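Local coordinates for K Homology domain-containing protein (Aeropyrum pernix, PDB 1TUA), which is of unknown function but, with its K homology domains, probably binds RNA, at residues V67-S71 and L72-P76; A150-A153 and I154-A158; Y167-L170 and E171-R175; R175-K178 and R179-L183. All blocks are in the same frame, centred on the assembly; numbering follows the deposited sequence.

Contact 1: residues V67-S71 and L72-P76; sequences VKAIS and LGFPP
Phe74 has its CG anti to its own carbonyl carbon (chi1 -84°), which turns the ring back beside Ala69. Ile70 holds CG1 in the corresponding place (chi1 -66°) and extends CD1 to Pro76. They sit at a Schellman motif at the C-terminal end of helix 57-72, the last helix of the first KH-type alpha/beta unit. Its two bonds run back into the last turn. Phe74 N reaches Ala69 O at 3.1 Å. Gly73 N bonds to Ile70 O at 3.0 Å, coming from above the carbonyl plane and not along a lone pair. The same N-H makes a weak bond to Ala69 O. Ile70 O is also met by Arg14 NE, so this end carbonyl has two donors. Gly73 has positive phi, where any CB would be jammed against the preceding carbonyl oxygen. One residue earlier, Leu72 N bonds to Lys68 O at 2.9 Å. The side chains of Lys68 and Leu72 run alongside each other, with Lys68 CG 4.1 Å from Leu72 CD1. Ala69 O lies at the edge of the Phe74 ring, near its plane. Leu72 and Phe74, on the two sides of Gly73, pack on strand 137-141, and Leu72 also touches strand 87-93. The end of the helix is thereby buried against the second sheet of the chain. Ile70 faces helix 15-19, and Ser71 OG is bonded to Lys11 N. Ile70 and Pro76 cross at about a right angle, Ile70 CD1 lying 3.9 Å from Pro76 CG. Ile70 CA also makes a CA-H...O contact of 3.4 Å with Phe74 O.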
loop_
_atom_site.group_PDB
_atom_site.type_symbol
_atom_site.label_atom_id
_atom_site.label_comp_id
_atom_site.label_asym_id
_atom_site.label_seq_id
_atom_site.Cartn_x
_atom_site.Cartn_y
_atom_site.Cartn_z
ATOM N N VAL A 67 -8.931 3.733 0.166
ATOM C CA VAL A 67 -8.906 5.112 -0.322
ATOM C C VAL A 67 -7.485 5.680 -0.258
ATOM O O VAL A 67 -7.017 6.319 -1.199
ATOM C CB VAL A 67 -9.843 6.012 0.507
ATOM C CG1 VAL A 67 -9.608 7.482 0.145
ATOM C CG2 VAL A 67 -11.300 5.622 0.244
ATOM N N LYS A 68 -6.802 5.451 0.857
ATOM C CA LYS A 68 -5.443 5.950 1.012
ATOM C C LYS A 68 -4.527 5.333 -0.039
ATOM O O LYS A 68 -3.698 6.024 -0.626
ATOM C CB LYS A 68 -4.916 5.638 2.416
ATOM C CG LYS A 68 -3.481 6.095 2.640
ATOM C CD LYS A 68 -2.996 5.733 4.041
ATOM C CE LYS A 68 -1.542 6.162 4.258
ATOM N NZ LYS A 68 -1.001 5.713 5.586
ATOM N N ALA A 69 -4.685 4.033 -0.281
ATOM C CA ALA A 69 -3.868 3.328 -1.269
ATOM C C ALA A 69 -4.064 3.888 -2.688
ATOM O O ALA A 69 -3.106 4.003 -3.456
ATOM C CB ALA A 69 -4.185 1.828 -1.239
ATOM N N ILE A 70 -5.301 4.230 -3.041
ATOM C CA ILE A 70 -5.572 4.793 -4.365
ATOM C C ILE A 70 -4.957 6.189 -4.458
ATOM O O ILE A 70 -4.380 6.564 -5.484
ATOM C CB ILE A 70 -7.092 4.866 -4.641
ATOM C CG1 ILE A 70 -7.654 3.440 -4.718
ATOM C CG2 ILE A 70 -7.368 5.653 -5.938
ATOM C CD1 ILE A 70 -9.168 3.377 -4.744
ATOM N N SER A 71 -5.075 6.950 -3.376
ATOM C CA SER A 71 -4.500 8.294 -3.310
ATOM C C SER A 71 -2.983 8.228 -3.526
ATOM O O SER A 71 -2.400 9.077 -4.199
ATOM C CB SER A 71 -4.802 8.920 -1.943
ATOM O OG SER A 71 -4.228 10.211 -1.831
ATOM N N LEU A 72 -2.353 7.207 -2.954
ATOM C CA LEU A 72 -0.908 7.015 -3.079
ATOM C C LEU A 72 -0.448 6.618 -4.482
ATOM O O LEU A 72 0.744 6.703 -4.798
ATOM C CB LEU A 72 -0.430 5.976 -2.064
ATOM C CG LEU A 72 -0.398 6.481 -0.619
ATOM C CD1 LEU A 72 -0.208 5.315 0.331
ATOM C CD2 LEU A 72 0.723 7.499 -0.460
ATOM N N GLY A 73 -1.378 6.179 -5.325
ATOM C CA GLY A 73 -1.001 5.818 -6.682
ATOM C C GLY A 73 -1.480 4.473 -7.201
ATOM O O GLY A 73 -1.447 4.234 -8.409
ATOM N N PHE A 74 -1.912 3.590 -6.306
ATOM C CA PHE A 74 -2.397 2.278 -6.717
ATOM C C PHE A 74 -3.712 2.362 -7.478
ATOM O O PHE A 74 -4.591 3.138 -7.122
ATOM C CB PHE A 74 -2.662 1.379 -5.500
ATOM C CG PHE A 74 -1.450 0.660 -4.975
ATOM C CD1 PHE A 74 -0.811 -0.316 -5.739
ATOM C CD2 PHE A 74 -0.975 0.925 -3.694
ATOM C CE1 PHE A 74 0.280 -1.020 -5.235
ATOM C CE2 PHE A 74 0.117 0.225 -3.175
ATOM C CZ PHE A 74 0.745 -0.750 -3.947
ATOM N N PRO A 75 -3.855 1.579 -8.555
ATOM C CA PRO A 75 -5.133 1.633 -9.269
ATOM C C PRO A 75 -6.129 0.929 -8.332
ATOM O O PRO A 75 -5.736 0.069 -7.530
ATOM C CB PRO A 75 -4.856 0.829 -10.545
ATOM C CG PRO A 75 -3.736 -0.092 -10.148
ATOM C CD PRO A 75 -2.856 0.811 -9.315
ATOM N N PRO A 76 -7.421 1.285 -8.404
ATOM C CA PRO A 76 -8.413 0.648 -7.530
ATOM C C PRO A 76 -8.323 -0.878 -7.434
ATOM O O PRO A 76 -8.383 -1.440 -6.342
ATOM C CB PRO A 76 -9.733 1.110 -8.127
ATOM C CG PRO A 76 -9.397 2.498 -8.566
ATOM C CD PRO A 76 -8.051 2.325 -9.236
#

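Contact 2: residues A150-A153 and I154-A158; sequences AKQA and IEMLA
Four backbone bonds tie residues 150-153 to 154-157 in regular alpha-helical i to i+4 spacing, from Ile154 N on Ala150 O at 2.9 Å to Leu157 N on Ala153 O at 3.0 Å. The side chains one turn apart then pair off. Lys151 and Glu155 cross obliquely on the outer side. Glu155 CG lies beside its own backbone N (chi1 -66°), and this carries the chain back over the preceding turn, with CG 3.1 Å from Lys151 O. The carboxylate then meets the aliphatic part of the lysine, OE2 being 3.7 Å from Lys151 CE. Lys151 bends at its last torsion (chi4 75°). Its NZ is 4.2 Å from Glu155 OE2, beyond a salt bridge, so any attraction is probably modest. A leucine in place of Glu155 would probably leave the Lys151 ammonium without this nearby opposite charge. Next along the surface, Gln152 CG approaches Met156 SD at 4.2 Å. Gln152 also touches His169. The other side of the helix is apolar. Ile154 and Leu157 pack on helices 102-113 and 118-127, while Ala153 meets Val166 of helix 163-188. Such an amphipathic last helix, laid beside the two helices of a beta-alpha-alpha-beta-beta-alpha unit, is characteristic of the type I KH fold.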
loop_
_atom_site.group_PDB
_atom_site.type_symbol
_atom_site.label_atom_id
_atom_site.label_comp_id
_atom_site.label_asym_id
_atom_site.label_seq_id
_atom_site.Cartn_x
_atom_site.Cartn_y
_atom_site.Cartn_z
ATOM N N ALA A 150 9.508 -6.209 2.211
ATOM C CA ALA A 150 9.585 -5.376 1.015
ATOM C C ALA A 150 10.015 -3.948 1.376
ATOM O O ALA A 150 10.812 -3.324 0.674
ATOM C CB ALA A 150 8.225 -5.353 0.316
ATOM N N LYS A 151 9.472 -3.435 2.476
ATOM C CA LYS A 151 9.787 -2.088 2.935
ATOM C C LYS A 151 11.289 -1.961 3.160
ATOM O O LYS A 151 11.922 -0.991 2.732
ATOM C CB LYS A 151 9.043 -1.802 4.241
ATOM C CG LYS A 151 9.341 -0.452 4.876
ATOM C CD LYS A 151 8.668 -0.352 6.242
ATOM C CE LYS A 151 8.911 0.999 6.905
ATOM N NZ LYS A 151 8.102 2.093 6.291
ATOM N N GLN A 152 11.853 -2.953 3.839
ATOM C CA GLN A 152 13.275 -2.961 4.128
ATOM C C GLN A 152 14.090 -2.980 2.829
ATOM O O GLN A 152 15.041 -2.208 2.678
ATOM C CB GLN A 152 13.604 -4.174 5.006
ATOM C CG GLN A 152 15.066 -4.325 5.357
ATOM C CD GLN A 152 15.311 -5.495 6.292
ATOM O OE1 GLN A 152 14.712 -6.563 6.146
ATOM N NE2 GLN A 152 16.206 -5.303 7.250
ATOM N N ALA A 153 13.712 -3.848 1.888
ATOM C CA ALA A 153 14.418 -3.933 0.611
ATOM C C ALA A 153 14.375 -2.586 -0.119
ATOM O O ALA A 153 15.384 -2.136 -0.676
ATOM C CB ALA A 153 13.805 -5.023 -0.255
ATOM N N ILE A 154 13.205 -1.947 -0.117
ATOM C CA ILE A 154 13.048 -0.645 -0.759
ATOM C C ILE A 154 13.947 0.387 -0.076
ATOM O O ILE A 154 14.617 1.172 -0.743
ATOM C CB ILE A 154 11.589 -0.147 -0.688
ATOM C CG1 ILE A 154 10.674 -1.081 -1.488
ATOM C CG2 ILE A 154 11.506 1.285 -1.214
ATOM C CD1 ILE A 154 10.969 -1.101 -2.968
ATOM N N GLU A 155 13.960 0.389 1.253
ATOM C CA GLU A 155 14.803 1.330 1.976
ATOM C C GLU A 155 16.282 1.097 1.640
ATOM O O GLU A 155 17.036 2.054 1.430
ATOM C CB GLU A 155 14.567 1.199 3.481
ATOM C CG GLU A 155 13.170 1.619 3.906
ATOM C CD GLU A 155 12.889 1.348 5.377
ATOM O OE1 GLU A 155 13.222 0.240 5.859
ATOM O OE2 GLU A 155 12.324 2.236 6.048
ATOM N N MET A 156 16.693 -0.170 1.584
ATOM C CA MET A 156 18.082 -0.510 1.257
ATOM C C MET A 156 18.471 0.019 -0.128
ATOM O O MET A 156 19.586 0.502 -0.320
ATOM C CB MET A 156 18.296 -2.028 1.312
ATOM C CG MET A 156 18.361 -2.615 2.725
ATOM S SD MET A 156 18.373 -4.427 2.735
ATOM C CE MET A 156 20.002 -4.789 2.200
ATOM N N LEU A 157 17.557 -0.070 -1.091
ATOM C CA LEU A 157 17.846 0.427 -2.434
ATOM C C LEU A 157 17.910 1.948 -2.430
ATOM O O LEU A 157 18.737 2.537 -3.121
ATOM C CB LEU A 157 16.783 -0.038 -3.438
ATOM C CG LEU A 157 16.770 -1.518 -3.821
ATOM C CD1 LEU A 157 15.665 -1.774 -4.838
ATOM C CD2 LEU A 157 18.115 -1.911 -4.398
ATOM N N ALA A 158 17.037 2.582 -1.646
ATOM C CA ALA A 158 17.004 4.041 -1.566
ATOM C C ALA A 158 18.271 4.561 -0.906
ATOM O O ALA A 158 18.580 5.750 -0.984
ATOM C CB ALA A 158 15.780 4.503 -0.778
#

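Contact 3: residues Y167-L170 and E171-R175; sequences YRHL and ERIMR
Leu170 and Met174 form the buried side of this turn of helix 163-188, the long C-terminal helix, packed on helices 118-127 and 144-158 of a KH-type alpha/beta fold. Leu170 CD1 meets Met174 CG at 4.3 Å. Leu170 and Ile173 both rest on Ala149 of helix 144-158, and Leu170 also reaches Met126 and Thr127. At the margin of this side His169 packs closely on Ile173. With CG anti to the backbone N (chi1 174°), the imidazole lies within reach of Ile173, one turn on. Its CE1 comes within 3.4 Å of Ile173 CG1, and the two side chains cross at a slant. A glycine at His169 would probably uncover Ile173 CG1 and open a gap beside Gln152, which the ring also touches.

The exposed side is looser. Arg168 and Arg172 run alongside each other, their guanidinium planes 38° apart. Arg172 NH2 lies against the aliphatic part of Arg168, 3.7 Å from CD, and is 5.1 Å from Arg168 NE. The two like charges probably repel mildly, and no bond joins them. Arg172 bends sharply at chi2 (-70°), folding its chain back over the previous turn. One face of its guanidinium group therefore has Arg168 O above it, 4.0 Å from the plane and offset toward the rim.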
loop_
_atom_site.group_PDB
_atom_site.type_symbol
_atom_site.label_atom_id
_atom_site.label_comp_id
_atom_site.label_asym_id
_atom_site.label_seq_id
_atom_site.Cartn_x
_atom_site.Cartn_y
_atom_site.Cartn_z
ATOM N N TYR A 167 18.651 -8.319 -2.899
ATOM C CA TYR A 167 17.968 -9.568 -3.209
ATOM C C TYR A 167 18.454 -10.719 -2.336
ATOM O O TYR A 167 17.659 -11.536 -1.877
ATOM C CB TYR A 167 18.149 -9.944 -4.681
ATOM C CG TYR A 167 17.691 -8.890 -5.666
ATOM C CD1 TYR A 167 16.598 -8.058 -5.389
ATOM C CD2 TYR A 167 18.346 -8.727 -6.883
ATOM C CE1 TYR A 167 16.177 -7.083 -6.308
ATOM C CE2 TYR A 167 17.935 -7.763 -7.805
ATOM C CZ TYR A 167 16.855 -6.945 -7.514
ATOM O OH TYR A 167 16.475 -5.992 -8.429
ATOM N N ARG A 168 19.758 -10.792 -2.106
ATOM C CA ARG A 168 20.301 -11.863 -1.280
ATOM C C ARG A 168 19.739 -11.750 0.143
ATOM O O ARG A 168 19.362 -12.748 0.759
ATOM C CB ARG A 168 21.826 -11.775 -1.248
ATOM C CG ARG A 168 22.517 -13.119 -1.345
ATOM C CD ARG A 168 23.999 -12.993 -1.010
ATOM N NE ARG A 168 24.684 -11.988 -1.828
ATOM C CZ ARG A 168 24.853 -12.078 -3.145
ATOM N NH1 ARG A 168 24.384 -13.131 -3.808
ATOM N NH2 ARG A 168 25.501 -11.119 -3.797
ATOM N N HIS A 169 19.683 -10.526 0.660
ATOM C CA HIS A 169 19.159 -10.279 1.999
ATOM C C HIS A 169 17.667 -10.607 2.079
ATOM O O HIS A 169 17.217 -11.272 3.014
ATOM C CB HIS A 169 19.398 -8.820 2.385
ATOM C CG HIS A 169 18.777 -8.433 3.690
ATOM N ND1 HIS A 169 17.440 -8.117 3.813
ATOM C CD2 HIS A 169 19.304 -8.337 4.933
ATOM C CE1 HIS A 169 17.170 -7.844 5.077
ATOM N NE2 HIS A 169 18.284 -7.970 5.777
ATOM N N LEU A 170 16.911 -10.138 1.089
ATOM C CA LEU A 170 15.472 -10.379 1.019
ATOM C C LEU A 170 15.207 -11.883 0.954
ATOM O O LEU A 170 14.258 -12.387 1.549
ATOM C CB LEU A 170 14.904 -9.683 -0.219
ATOM C CG LEU A 170 13.392 -9.539 -0.375
ATOM C CD1 LEU A 170 12.784 -8.905 0.870
ATOM C CD2 LEU A 170 13.114 -8.694 -1.617
ATOM N N GLU A 171 16.071 -12.582 0.228
ATOM C CA GLU A 171 16.005 -14.032 0.058
ATOM C C GLU A 171 16.078 -14.711 1.432
ATOM O O GLU A 171 15.298 -15.622 1.738
ATOM C CB GLU A 171 17.192 -14.486 -0.796
ATOM C CG GLU A 171 17.177 -15.936 -1.218
ATOM C CD GLU A 171 16.567 -16.123 -2.583
ATOM O OE1 GLU A 171 16.920 -15.354 -3.500
ATOM O OE2 GLU A 171 15.746 -17.042 -2.744
ATOM N N ARG A 172 17.027 -14.262 2.252
ATOM C CA ARG A 172 17.213 -14.812 3.591
ATOM C C ARG A 172 15.978 -14.551 4.436
ATOM O O ARG A 172 15.471 -15.449 5.107
ATOM C CB ARG A 172 18.429 -14.175 4.268
ATOM C CG ARG A 172 19.717 -14.333 3.489
ATOM C CD ARG A 172 20.212 -15.771 3.483
ATOM N NE ARG A 172 21.293 -15.963 2.517
ATOM C CZ ARG A 172 22.414 -15.245 2.489
ATOM N NH1 ARG A 172 22.615 -14.276 3.378
ATOM N NH2 ARG A 172 23.334 -15.491 1.567
ATOM N N ILE A 173 15.504 -13.310 4.401
ATOM C CA ILE A 173 14.330 -12.916 5.165
ATOM C C ILE A 173 13.085 -13.698 4.756
ATOM O O ILE A 173 12.344 -14.186 5.613
ATOM C CB ILE A 173 14.036 -11.402 4.992
ATOM C CG1 ILE A 173 15.199 -10.573 5.550
ATOM C CG2 ILE A 173 12.731 -11.039 5.683
ATOM C CD1 ILE A 173 15.472 -10.798 7.016
ATOM N N MET A 174 12.856 -13.821 3.450
ATOM C CA MET A 174 11.677 -14.524 2.950
ATOM C C MET A 174 11.728 -16.042 3.110
ATOM O O MET A 174 10.699 -16.676 3.345
ATOM C CB MET A 174 11.420 -14.155 1.488
ATOM C CG MET A 174 10.829 -12.753 1.299
ATOM S SD MET A 174 9.239 -12.496 2.156
ATOM C CE MET A 174 8.323 -13.890 1.554
ATOM N N ARG A 175 12.913 -16.632 2.983
ATOM C CA ARG A 175 13.023 -18.073 3.150
ATOM C C ARG A 175 12.706 -18.395 4.619
ATOM O O ARG A 175 12.078 -19.405 4.933
ATOM C CB ARG A 175 14.431 -18.552 2.766
ATOM C CG ARG A 175 14.547 -20.072 2.716
ATOM C CD ARG A 175 15.892 -20.567 2.213
ATOM N NE ARG A 175 16.081 -21.947 2.646
ATOM C CZ ARG A 175 17.223 -22.624 2.557
ATOM N NH1 ARG A 175 18.305 -22.054 2.037
ATOM N NH2 ARG A 175 17.290 -23.866 3.024
#

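Contact 4: residues R175-K178 and R179-L183; sequences REIK and RRERL
Ile177 O takes the backbone N-H of Glu181 at 3.1 Å and also meets a water, whose oxygen is 2.6 Å from Ile177 O. The same water accepts a weak bond from Arg180 NH1 at 2.8 Å, so it links the arginine to the backbone of the previous turn. The other end of the Arg180 guanidinium makes a salt bridge: Glu176 OE2 lies 2.6 Å from Arg180 NH2. The two side chains run alongside each other, one turn apart. Glu176 is extended, with CG anti to the backbone N (chi1 -179°). Arg180 starts out the same way but bends at chi3 (-43°), which curls its group back to the carboxylate. Glu176 CD meets the guanidinium at its edge, in plane, while the planes of the two groups stand 80° apart. Glu176 O lies over one face of it, 3.5 Å above the plane. With the salt bridge on one nitrogen and the water on another, the group is probably restricted in rotation. Ile177 CG2 lies 4.1 Å from Glu181 CD, again alongside. The Glu181 carboxylate looks elsewhere for its charge partner, forming a salt bridge with Arg146. Arg182 makes a cation-pi contact with Trp186, farther along. The turn is mostly on the surface, near the C-terminal end of helix 163-188. Its Ile177 side meets helix 144-158 at Glu145 and Arg146, where Glu145 also makes a long, weak ion pair with Arg180.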
loop_
_atom_site.group_PDB
_atom_site.type_symbol
_atom_site.label_atom_id
_atom_site.label_comp_id
_atom_site.label_asym_id
_atom_site.label_seq_id
_atom_site.Cartn_x
_atom_site.Cartn_y
_atom_site.Cartn_z
ATOM N N ARG A 175 12.913 -16.632 2.983
ATOM C CA ARG A 175 13.023 -18.073 3.150
ATOM C C ARG A 175 12.706 -18.395 4.619
ATOM O O ARG A 175 12.078 -19.405 4.933
ATOM C CB ARG A 175 14.431 -18.552 2.766
ATOM C CG ARG A 175 14.547 -20.072 2.716
ATOM C CD ARG A 175 15.892 -20.567 2.213
ATOM N NE ARG A 175 16.081 -21.947 2.646
ATOM C CZ ARG A 175 17.223 -22.624 2.557
ATOM N NH1 ARG A 175 18.305 -22.054 2.037
ATOM N NH2 ARG A 175 17.290 -23.866 3.024
ATOM N N GLU A 176 13.115 -17.502 5.514
ATOM C CA GLU A 176 12.876 -17.659 6.946
ATOM C C GLU A 176 11.376 -17.586 7.260
ATOM O O GLU A 176 10.847 -18.384 8.038
ATOM C CB GLU A 176 13.617 -16.553 7.700
ATOM C CG GLU A 176 13.490 -16.601 9.207
ATOM C CD GLU A 176 13.909 -15.284 9.852
ATOM O OE1 GLU A 176 15.007 -14.775 9.513
ATOM O OE2 GLU A 176 13.140 -14.756 10.695
ATOM N N ILE A 177 10.698 -16.618 6.650
ATOM C CA ILE A 177 9.263 -16.428 6.852
ATOM C C ILE A 177 8.467 -17.638 6.354
ATOM O O ILE A 177 7.603 -18.167 7.061
ATOM C CB ILE A 177 8.778 -15.147 6.112
ATOM C CG1 ILE A 177 9.394 -13.914 6.776
ATOM C CG2 ILE A 177 7.255 -15.061 6.123
ATOM C CD1 ILE A 177 9.169 -12.628 6.014
ATOM N N LYS A 178 8.770 -18.078 5.138
ATOM C CA LYS A 178 8.070 -19.208 4.554
ATOM C C LYS A 178 8.412 -20.516 5.255
ATOM O O LYS A 178 7.554 -21.380 5.415
ATOM C CB LYS A 178 8.386 -19.314 3.063
ATOM C CG LYS A 178 7.837 -18.171 2.235
ATOM C CD LYS A 178 8.058 -18.448 0.765
ATOM C CE LYS A 178 7.434 -17.381 -0.097
ATOM N NZ LYS A 178 7.628 -17.698 -1.540
ATOM N N ARG A 179 9.665 -20.670 5.669
ATOM C CA ARG A 179 10.056 -21.890 6.364
ATOM C C ARG A 179 9.237 -22.007 7.645
ATOM O O ARG A 179 8.668 -23.060 7.938
ATOM C CB ARG A 179 11.552 -21.869 6.697
ATOM C CG ARG A 179 12.038 -23.111 7.446
ATOM C CD ARG A 179 13.527 -23.351 7.223
ATOM N NE ARG A 179 14.006 -24.550 7.909
ATOM C CZ ARG A 179 14.169 -24.642 9.226
ATOM N NH1 ARG A 179 13.894 -23.599 10.006
ATOM N NH2 ARG A 179 14.605 -25.777 9.766
ATOM N N ARG A 180 9.165 -20.913 8.395
ATOM C CA ARG A 180 8.417 -20.881 9.646
ATOM C C ARG A 180 6.950 -21.207 9.404
ATOM O O ARG A 180 6.328 -21.934 10.179
ATOM C CB ARG A 180 8.539 -19.502 10.285
ATOM C CG ARG A 180 8.107 -19.446 11.731
ATOM C CD ARG A 180 8.264 -18.040 12.285
ATOM N NE ARG A 180 9.524 -17.428 11.863
ATOM C CZ ARG A 180 9.616 -16.440 10.972
ATOM N NH1 ARG A 180 8.520 -15.941 10.410
ATOM N NH2 ARG A 180 10.807 -15.957 10.632
ATOM N N GLU A 181 6.393 -20.667 8.328
ATOM C CA GLU A 181 4.997 -20.928 8.015
ATOM C C GLU A 181 4.798 -22.410 7.720
ATOM O O GLU A 181 3.865 -23.031 8.226
ATOM C CB GLU A 181 4.541 -20.085 6.814
ATOM C CG GLU A 181 4.665 -18.584 7.044
ATOM C CD GLU A 181 4.104 -17.750 5.897
ATOM O OE1 GLU A 181 4.383 -18.073 4.720
ATOM O OE2 GLU A 181 3.393 -16.762 6.179
ATOM N N ARG A 182 5.679 -22.978 6.904
ATOM C CA ARG A 182 5.580 -24.387 6.553
ATOM C C ARG A 182 5.676 -25.282 7.788
ATOM O O ARG A 182 4.915 -26.248 7.923
ATOM C CB ARG A 182 6.675 -24.759 5.551
ATOM C CG ARG A 182 6.768 -26.245 5.246
ATOM C CD ARG A 182 7.765 -26.513 4.134
ATOM N NE ARG A 182 9.093 -25.971 4.420
ATOM C CZ ARG A 182 9.962 -26.507 5.274
ATOM N NH1 ARG A 182 9.654 -27.613 5.940
ATOM N NH2 ARG A 182 11.149 -25.943 5.453
ATOM N N LEU A 183 6.600 -24.959 8.689
ATOM C CA LEU A 183 6.779 -25.755 9.898
ATOM C C LEU A 183 5.569 -25.650 10.821
ATOM O O LEU A 183 5.171 -26.640 11.434
ATOM C CB LEU A 183 8.059 -25.338 10.641
ATOM C CG LEU A 183 9.392 -25.511 9.895
ATOM C CD1 LEU A 183 10.527 -25.145 10.824
ATOM C CD2 LEU A 183 9.561 -26.936 9.400
HETATM O O HOH W 1 6.363 -17.009 9.008
#

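How the contacts relate
The four contacts follow one another along the chain. Contact 1 closes the last helix of the first KH-type unit. Contact 2 lies on the corresponding helix of the second unit, with centres about 20 Å apart and no touch. Contacts 3 and 4 are successive turns of helix 163-188. They share Arg175, and their centres are about 12 Å apart. Contacts 2 and 3 touch directly: Gln152 OE1 is 3.0 Å from His169 CE1, and Ala153 CB is 4.0 Å from Leu170 CD2. Contact 4 lies farther along. Its nearest atoms are about 7 Å from contact 2, though the two helices still meet there at Glu145 and Arg146.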